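Long-range contacts in phycocyanobilin lyase subunit alpha (Nostoc sp. PCC 7120, PDB 5N3U), which forms, together with its partner subunit CpcF, a lyase that is probably required for attaching the bilin chromophore to the phycocyanin alpha subunit: residues T18-L26 with V46-L55; P193-L203 with A214-Y223. All blocks are in the same frame, centred on the assembly; numbering follows the deposited sequence.

Interaction 1: residues T18-L26 with V46-L55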
loop_
_atom_site.group_PDB
_atom_site.type_symbol
_atom_site.label_atom_id
_atom_site.label_comp_id
_atom_site.label_asym_id
_atom_site.label_seq_id
_atom_site.Cartn_x
_atom_site.Cartn_y
_atom_site.Cartn_z
ATOM N N THR A 18 16.833 0.526 12.511
ATOM C CA THR A 18 17.251 -0.852 12.626
ATOM C C THR A 18 16.695 -1.290 14.004
ATOM O O THR A 18 16.378 -0.431 14.864
ATOM C CB THR A 18 18.815 -0.924 12.630
ATOM O OG1 THR A 18 19.300 -0.238 13.788
ATOM C CG2 THR A 18 19.451 -0.218 11.413
ATOM N N PRO A 19 16.722 -2.593 14.280
ATOM C CA PRO A 19 16.359 -3.052 15.627
ATOM C C PRO A 19 17.082 -2.351 16.753
ATOM O O PRO A 19 16.475 -1.858 17.711
ATOM C CB PRO A 19 16.766 -4.518 15.582
ATOM C CG PRO A 19 16.518 -4.912 14.140
ATOM C CD PRO A 19 17.051 -3.730 13.378
ATOM N N GLU A 20 18.392 -2.191 16.609
ATOM C CA GLU A 20 19.207 -1.598 17.669
ATOM C C GLU A 20 18.802 -0.186 17.830
ATOM O O GLU A 20 18.668 0.336 18.942
ATOM C CB GLU A 20 20.754 -1.710 17.377
ATOM C CG GLU A 20 21.152 -3.061 16.726
ATOM C CD GLU A 20 20.663 -3.213 15.258
ATOM O OE1 GLU A 20 20.905 -2.290 14.454
ATOM O OE2 GLU A 20 20.037 -4.220 14.886
ATOM N N LEU A 21 18.581 0.476 16.707
ATOM C CA LEU A 21 18.243 1.898 16.792
ATOM C C LEU A 21 16.815 2.117 17.309
ATOM O O LEU A 21 16.569 2.982 18.131
ATOM C CB LEU A 21 18.416 2.517 15.425
ATOM C CG LEU A 21 18.468 4.019 15.327
ATOM C CD1 LEU A 21 19.246 4.724 16.434
ATOM C CD2 LEU A 21 19.022 4.281 13.923
ATOM N N ALA A 22 15.915 1.251 16.879
ATOM C CA ALA A 22 14.535 1.306 17.422
ATOM C C ALA A 22 14.554 1.081 18.902
ATOM O O ALA A 22 13.913 1.776 19.638
ATOM C CB ALA A 22 13.709 0.193 16.805
ATOM N N ILE A 23 15.314 0.083 19.333
ATOM C CA ILE A 23 15.390 -0.187 20.771
ATOM C C ILE A 23 15.926 0.966 21.490
ATOM O O ILE A 23 15.308 1.378 22.477
ATOM C CB ILE A 23 16.177 -1.438 21.125
ATOM C CG1 ILE A 23 15.444 -2.680 20.614
ATOM C CG2 ILE A 23 16.300 -1.564 22.626
ATOM C CD1 ILE A 23 16.309 -3.881 20.404
ATOM N N ALA A 24 17.032 1.560 20.995
ATOM C CA ALA A 24 17.540 2.798 21.667
ATOM C C ALA A 24 16.550 3.954 21.733
ATOM O O ALA A 24 16.356 4.657 22.765
ATOM C CB ALA A 24 18.797 3.258 20.956
ATOM N N ASN A 25 15.911 4.180 20.596
ATOM C CA ASN A 25 14.930 5.231 20.506
ATOM C C ASN A 25 13.775 5.081 21.494
ATOM O O ASN A 25 13.122 6.067 21.800
ATOM C CB ASN A 25 14.394 5.317 19.075
ATOM C CG ASN A 25 15.398 5.944 18.075
ATOM O OD1 ASN A 25 16.332 6.623 18.453
ATOM N ND2 ASN A 25 15.160 5.739 16.825
ATOM N N LEU A 26 13.537 3.900 22.048
ATOM C CA LEU A 26 12.534 3.812 23.175
ATOM C C LEU A 26 12.814 4.705 24.379
ATOM O O LEU A 26 11.876 5.071 25.097
ATOM C CB LEU A 26 12.312 2.371 23.634
ATOM C CG LEU A 26 11.560 1.547 22.573
ATOM C CD1 LEU A 26 11.531 0.086 22.942
ATOM C CD2 LEU A 26 10.117 2.033 22.518
ATOM N N VAL A 46 10.329 -7.727 15.500
ATOM C CA VAL A 46 11.691 -7.782 15.948
ATOM C C VAL A 46 11.612 -8.477 17.259
ATOM O O VAL A 46 11.388 -7.850 18.311
ATOM C CB VAL A 46 12.210 -6.386 16.136
ATOM C CG1 VAL A 46 13.615 -6.369 16.713
ATOM C CG2 VAL A 46 12.208 -5.647 14.795
ATOM N N LYS A 47 11.783 -9.781 17.194
ATOM C CA LYS A 47 11.633 -10.649 18.364
ATOM C C LYS A 47 12.873 -10.815 19.283
ATOM O O LYS A 47 12.768 -11.466 20.279
ATOM C CB LYS A 47 11.208 -12.038 17.920
ATOM C CG LYS A 47 10.095 -12.028 16.934
ATOM C CD LYS A 47 9.662 -13.433 16.621
ATOM C CE LYS A 47 8.163 -13.433 16.467
ATOM N NZ LYS A 47 7.708 -14.480 15.532
ATOM N N GLU A 48 14.014 -10.228 18.953
ATOM C CA GLU A 48 15.170 -10.163 19.875
ATOM C C GLU A 48 14.791 -9.910 21.307
ATOM O O GLU A 48 13.964 -9.015 21.630
ATOM C CB GLU A 48 16.016 -8.969 19.523
ATOM C CG GLU A 48 17.006 -9.226 18.417
ATOM C CD GLU A 48 17.560 -7.929 17.875
ATOM O OE1 GLU A 48 17.730 -7.822 16.638
ATOM O OE2 GLU A 48 17.777 -7.019 18.701
ATOM N N SER A 49 15.467 -10.589 22.208
ATOM C CA SER A 49 15.124 -10.442 23.599
ATOM C C SER A 49 15.250 -9.032 24.080
ATOM O O SER A 49 14.486 -8.645 24.973
ATOM C CB SER A 49 15.931 -11.420 24.489
ATOM O OG SER A 49 17.311 -11.079 24.350
ATOM N N ALA A 50 16.191 -8.220 23.583
ATOM C CA ALA A 50 16.330 -6.896 24.149
ATOM C C ALA A 50 15.133 -6.011 23.682
ATOM O O ALA A 50 14.749 -5.096 24.388
ATOM C CB ALA A 50 17.642 -6.211 23.798
ATOM N N ALA A 51 14.555 -6.323 22.526
ATOM C CA ALA A 51 13.362 -5.567 22.064
ATOM C C ALA A 51 12.210 -5.841 23.036
ATOM O O ALA A 51 11.618 -4.929 23.576
ATOM C CB ALA A 51 13.033 -5.996 20.669
ATOM N N VAL A 52 12.054 -7.094 23.394
ATOM C CA VAL A 52 11.010 -7.531 24.304
ATOM C C VAL A 52 11.177 -6.848 25.630
ATOM O O VAL A 52 10.255 -6.271 26.153
ATOM C CB VAL A 52 10.953 -9.086 24.418
ATOM C CG1 VAL A 52 9.994 -9.562 25.497
ATOM C CG2 VAL A 52 10.567 -9.757 23.135
ATOM N N ASP A 53 12.379 -6.909 26.223
ATOM C CA ASP A 53 12.607 -6.263 27.510
ATOM C C ASP A 53 12.355 -4.773 27.506
ATOM O O ASP A 53 11.741 -4.206 28.404
ATOM C CB ASP A 53 14.074 -6.477 27.951
ATOM C CG ASP A 53 14.388 -7.979 28.301
ATOM O OD1 ASP A 53 13.476 -8.850 28.304
ATOM O OD2 ASP A 53 15.573 -8.295 28.528
ATOM N N ALA A 54 12.836 -4.102 26.480
ATOM C CA ALA A 54 12.580 -2.656 26.328
ATOM C C ALA A 54 11.090 -2.305 26.217
ATOM O O ALA A 54 10.593 -1.286 26.785
ATOM C CB ALA A 54 13.338 -2.146 25.107
ATOM N N LEU A 55 10.366 -3.138 25.500
ATOM C CA LEU A 55 8.909 -2.882 25.396
ATOM C C LEU A 55 8.195 -3.134 26.708
ATOM O O LEU A 55 7.282 -2.374 27.088
ATOM C CB LEU A 55 8.318 -3.687 24.259
ATOM C CG LEU A 55 8.728 -3.219 22.888
ATOM C CD1 LEU A 55 8.498 -4.298 21.874
ATOM C CD2 LEU A 55 8.029 -1.912 22.492
#

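Interaction 2: residues P193-L203 with A214-Y223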
loop_
_atom_site.group_PDB
_atom_site.type_symbol
_atom_site.label_atom_id
_atom_site.label_comp_id
_atom_site.label_asym_id
_atom_site.label_seq_id
_atom_site.Cartn_x
_atom_site.Cartn_y
_atom_site.Cartn_z
ATOM N N PRO A 193 -21.260 -26.602 17.430
ATOM C CA PRO A 193 -21.495 -26.005 16.133
ATOM C C PRO A 193 -22.390 -24.882 16.088
ATOM O O PRO A 193 -22.197 -23.998 15.229
ATOM C CB PRO A 193 -22.178 -27.164 15.344
ATOM C CG PRO A 193 -21.423 -28.337 15.848
ATOM C CD PRO A 193 -21.335 -28.093 17.332
ATOM N N VAL A 194 -23.435 -24.865 16.923
ATOM C CA VAL A 194 -24.337 -23.701 16.894
ATOM C C VAL A 194 -23.599 -22.310 16.994
ATOM O O VAL A 194 -23.999 -21.344 16.347
ATOM C CB VAL A 194 -25.405 -23.784 18.011
ATOM C CG1 VAL A 194 -24.766 -23.649 19.379
ATOM C CG2 VAL A 194 -26.501 -22.786 17.825
ATOM N N TYR A 195 -22.514 -22.286 17.711
ATOM C CA TYR A 195 -21.744 -21.021 17.885
ATOM C C TYR A 195 -20.936 -20.727 16.625
ATOM O O TYR A 195 -20.864 -19.588 16.188
ATOM C CB TYR A 195 -20.865 -21.115 19.127
ATOM C CG TYR A 195 -21.681 -21.238 20.356
ATOM C CD1 TYR A 195 -22.739 -20.383 20.609
ATOM C CD2 TYR A 195 -21.470 -22.284 21.231
ATOM C CE1 TYR A 195 -23.533 -20.538 21.744
ATOM C CE2 TYR A 195 -22.265 -22.436 22.355
ATOM C CZ TYR A 195 -23.314 -21.614 22.560
ATOM O OH TYR A 195 -24.045 -21.853 23.694
ATOM N N GLY A 196 -20.384 -21.755 15.986
ATOM C CA GLY A 196 -19.793 -21.541 14.676
ATOM C C GLY A 196 -20.709 -21.043 13.661
ATOM O O GLY A 196 -20.334 -20.259 12.795
ATOM N N GLU A 197 -21.949 -21.536 13.686
ATOM C CA GLU A 197 -22.953 -21.068 12.741
ATOM C C GLU A 197 -23.316 -19.641 12.894
ATOM O O GLU A 197 -23.661 -18.936 11.933
ATOM C CB GLU A 197 -24.230 -21.946 12.823
ATOM C CG GLU A 197 -24.069 -23.379 12.319
ATOM C CD GLU A 197 -23.698 -23.400 10.872
ATOM O OE1 GLU A 197 -24.352 -22.685 10.131
ATOM O OE2 GLU A 197 -22.736 -24.085 10.500
ATOM N N LEU A 198 -23.303 -19.129 14.098
ATOM C CA LEU A 198 -23.578 -17.694 14.226
ATOM C C LEU A 198 -22.498 -16.865 13.482
ATOM O O LEU A 198 -22.798 -15.822 12.916
ATOM C CB LEU A 198 -23.471 -17.278 15.669
ATOM C CG LEU A 198 -24.607 -17.657 16.565
ATOM C CD1 LEU A 198 -24.126 -17.574 17.985
ATOM C CD2 LEU A 198 -25.770 -16.700 16.265
ATOM N N LEU A 199 -21.248 -17.319 13.539
ATOM C CA LEU A 199 -20.148 -16.624 12.764
ATOM C C LEU A 199 -20.391 -16.713 11.278
ATOM O O LEU A 199 -20.350 -15.705 10.551
ATOM C CB LEU A 199 -18.788 -17.194 13.138
ATOM C CG LEU A 199 -18.486 -16.949 14.626
ATOM C CD1 LEU A 199 -17.265 -17.704 15.125
ATOM C CD2 LEU A 199 -18.354 -15.477 14.796
ATOM N N VAL A 200 -20.787 -17.881 10.832
ATOM C CA VAL A 200 -21.212 -17.996 9.396
ATOM C C VAL A 200 -22.267 -17.023 9.004
ATOM O O VAL A 200 -22.162 -16.325 7.999
ATOM C CB VAL A 200 -21.667 -19.419 9.072
ATOM C CG1 VAL A 200 -22.269 -19.468 7.663
ATOM C CG2 VAL A 200 -20.490 -20.364 9.199
ATOM N N LYS A 201 -23.293 -16.875 9.841
ATOM C CA LYS A 201 -24.342 -15.913 9.543
ATOM C C LYS A 201 -23.881 -14.427 9.467
ATOM O O LYS A 201 -24.337 -13.675 8.653
ATOM C CB LYS A 201 -25.459 -16.062 10.582
ATOM C CG LYS A 201 -26.723 -15.286 10.230
ATOM C CD LYS A 201 -27.604 -15.010 11.466
ATOM C CE LYS A 201 -29.081 -14.763 11.106
ATOM N NZ LYS A 201 -29.293 -13.402 10.544
ATOM N N VAL A 202 -22.927 -14.029 10.287
ATOM C CA VAL A 202 -22.305 -12.696 10.209
ATOM C C VAL A 202 -21.656 -12.494 8.811
ATOM O O VAL A 202 -21.756 -11.400 8.237
ATOM C CB VAL A 202 -21.253 -12.544 11.308
ATOM C CG1 VAL A 202 -20.390 -11.275 11.153
ATOM C CG2 VAL A 202 -21.907 -12.555 12.681
ATOM N N LEU A 203 -21.087 -13.542 8.255
ATOM C CA LEU A 203 -20.501 -13.508 6.886
ATOM C C LEU A 203 -21.459 -13.111 5.852
ATOM O O LEU A 203 -21.085 -12.415 4.938
ATOM C CB LEU A 203 -19.971 -14.850 6.410
ATOM C CG LEU A 203 -18.675 -15.301 7.001
ATOM C CD1 LEU A 203 -18.225 -16.599 6.343
ATOM C CD2 LEU A 203 -17.621 -14.186 6.823
ATOM N N ALA A 214 -15.523 -11.955 11.284
ATOM C CA ALA A 214 -16.046 -13.326 11.288
ATOM C C ALA A 214 -15.047 -14.294 10.584
ATOM O O ALA A 214 -14.799 -15.406 11.049
ATOM C CB ALA A 214 -17.382 -13.331 10.622
ATOM N N LEU A 215 -14.441 -13.819 9.482
ATOM C CA LEU A 215 -13.405 -14.577 8.833
ATOM C C LEU A 215 -12.260 -14.901 9.723
ATOM O O LEU A 215 -11.818 -16.074 9.797
ATOM C CB LEU A 215 -12.941 -13.902 7.534
ATOM C CG LEU A 215 -13.954 -13.987 6.464
ATOM C CD1 LEU A 215 -13.738 -12.997 5.295
ATOM C CD2 LEU A 215 -14.061 -15.432 5.984
ATOM N N GLY A 216 -11.696 -13.912 10.405
ATOM C CA GLY A 216 -10.635 -14.182 11.303
ATOM C C GLY A 216 -11.004 -15.158 12.412
ATOM O O GLY A 216 -10.234 -16.028 12.820
ATOM N N ASP A 217 -12.222 -15.023 12.915
ATOM C CA ASP A 217 -12.714 -15.896 13.998
ATOM C C ASP A 217 -12.883 -17.358 13.496
ATOM O O ASP A 217 -12.488 -18.294 14.173
ATOM C CB ASP A 217 -14.088 -15.371 14.543
ATOM C CG ASP A 217 -13.985 -14.070 15.322
ATOM O OD1 ASP A 217 -12.844 -13.617 15.663
ATOM O OD2 ASP A 217 -15.046 -13.459 15.582
ATOM N N LEU A 218 -13.440 -17.509 12.314
ATOM C CA LEU A 218 -13.630 -18.842 11.741
ATOM C C LEU A 218 -12.333 -19.522 11.483
ATOM O O LEU A 218 -12.173 -20.721 11.790
ATOM C CB LEU A 218 -14.445 -18.790 10.481
ATOM C CG LEU A 218 -15.897 -18.508 10.752
ATOM C CD1 LEU A 218 -16.596 -17.968 9.531
ATOM C CD2 LEU A 218 -16.547 -19.774 11.262
ATOM N N GLY A 219 -11.346 -18.751 11.021
ATOM C CA GLY A 219 -9.967 -19.257 10.997
ATOM C C GLY A 219 -9.372 -19.675 12.306
ATOM O O GLY A 219 -8.856 -20.779 12.432
ATOM N N ALA A 220 -9.539 -18.839 13.319
ATOM C CA ALA A 220 -9.043 -19.129 14.675
ATOM C C ALA A 220 -9.648 -20.359 15.298
ATOM O O ALA A 220 -9.006 -21.088 16.019
ATOM C CB ALA A 220 -9.336 -17.936 15.579
ATOM N N ILE A 221 -10.886 -20.639 15.004
ATOM C CA ILE A 221 -11.503 -21.783 15.610
ATOM C C ILE A 221 -11.429 -23.006 14.724
ATOM O O ILE A 221 -11.659 -24.093 15.196
ATOM C CB ILE A 221 -12.945 -21.449 16.022
ATOM C CG1 ILE A 221 -13.809 -21.258 14.803
ATOM C CG2 ILE A 221 -12.916 -20.213 16.916
ATOM C CD1 ILE A 221 -15.245 -20.901 15.057
ATOM N N GLY A 222 -11.164 -22.814 13.430
ATOM C CA GLY A 222 -10.966 -23.920 12.496
ATOM C C GLY A 222 -12.258 -24.641 12.149
ATOM O O GLY A 222 -12.210 -25.839 11.939
ATOM N N TYR A 223 -13.381 -23.928 12.051
ATOM C CA TYR A 223 -14.708 -24.534 11.840
ATOM C C TYR A 223 -14.925 -24.968 10.405
ATOM O O TYR A 223 -15.339 -24.174 9.547
ATOM C CB TYR A 223 -15.814 -23.545 12.244
ATOM C CG TYR A 223 -17.266 -24.041 12.173
ATOM C CD1 TYR A 223 -17.684 -25.209 12.839
ATOM C CD2 TYR A 223 -18.232 -23.295 11.500
ATOM C CE1 TYR A 223 -19.020 -25.642 12.777
ATOM C CE2 TYR A 223 -19.561 -23.680 11.479
ATOM C CZ TYR A 223 -19.936 -24.870 12.095
ATOM O OH TYR A 223 -21.244 -25.225 12.006
#

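Interaction 1: residues T18-L26 with V46-L55
Ile-23 holds CG1 anti to its own carbonyl carbon (chi1 -66°) and runs on nearly extended, which carries CD1 across to the first turn of helix 49-55. There CD1 comes to rest 3.7 Å from Ala-51 N, close beside the methyl of the same alanine, while the other branch, CG2, lies 3.9 Å from Ala-54 CB. That alanine methyl is shared with Leu-26, whose CD1 approaches Ala-54 CB to 3.6 Å and also touches Leu-55 CD2. Helices 19-25 and 49-55 run almost parallel, at 16° with axes 9.9 Å apart, and the small side chain of Ala-51 leaves Ile-23 able to reach the opposing backbone. Such side-by-side helices are expected in an alpha-solenoid of HEAT-like repeats; helix 31-43, the intervening element in sequence, packs against Ala-22 and Leu-26 through Leu-41. At the N-terminal ends, Pro-19 CB meets Val-46 CG1 at 3.8 Å, and the Glu-48 side chain crosses the proline at about a right angle, with OE1 3.6 Å from Pro-19 CB. Thr-18 caps helix 19-25: OG1 accepts from Leu-21 N at a fairly straight 155° and donates to Glu-20 OE1 (2.7 Å) from above the carboxylate plane. The other oxygen, Glu-20 OE2, stands 4.6 Å from Glu-48 OE1, two like charges that are not in contact and probably repel each other only mildly at this exposed end.

Interaction 2: residues P193-L203 with A214-Y223
Leu-199 and Ala-214 bring their backbones closest, CA to CA 5.5 Å, where helices 193-203 and 214-221 pack at 150° with axes 9.3 Å apart. They form an antiparallel helical hairpin within the HEAT-repeat region. At its centre Leu-218 is a knob in a hole made by Gly-196, Leu-199, Val-200 and Leu-203: its CD2 lies 3.9 Å from Leu-199 CB, and its CD1 meets Leu-203 CD1 tip to tip at 3.8 Å. Leu-199 also points CD1 at Ile-221 CD1, again tip to tip, 3.8 Å away. Its CD2 lies beside the carboxylate of Asp-217, whose OD1 is engaged by Arg-184 of helix 176-190. Beyond Gly-222, which leaves the helix with positive phi, Tyr-223 sets CG anti to its backbone N (chi1 -176°) and extends its ring across helix 193-203. Gly-196 CA sits over one face in a CH-pi contact, 4.0 Å from the ring centroid, where a side chain would collide with the ring. Val-200 CG2 lies at the edge, and Tyr-187 adds a ring contact. The phenol OH donates to Glu-197 OE2, which lies in the ring plane with its carboxylate turned 66° against it; the 2.4 Å separation is so short that its exact length is doubtful. Replacing Tyr-223 with alanine would probably leave Glu-197 without this donor and open a gap over Gly-196. At the far end, Val-202 CG1 abuts Ala-214 CB at 3.7 Å.

The two contacts share no helix and lie on opposite sides of the chain's centre, 36 Å apart between their centres and about 17 Å between nearest atoms. Interaction 1, nearer the N-terminus, is partly buried and smaller; it joins parallel helices separated in sequence by a third. Interaction 2 is the more buried and extensive, joining two successive antiparallel helices. Alanines take up the branched side chains in interaction 1, whereas Gly-196 makes room for the tyrosine ring in interaction 2. No hydrogen bond crosses 18-26 with 46-55, where Glu-48, with Thr-18 and Glu-20 beside it, lies at the N-terminal ends; 193-203 with 214-223 adds a phenol-carboxylate bond to its leucine-rich core.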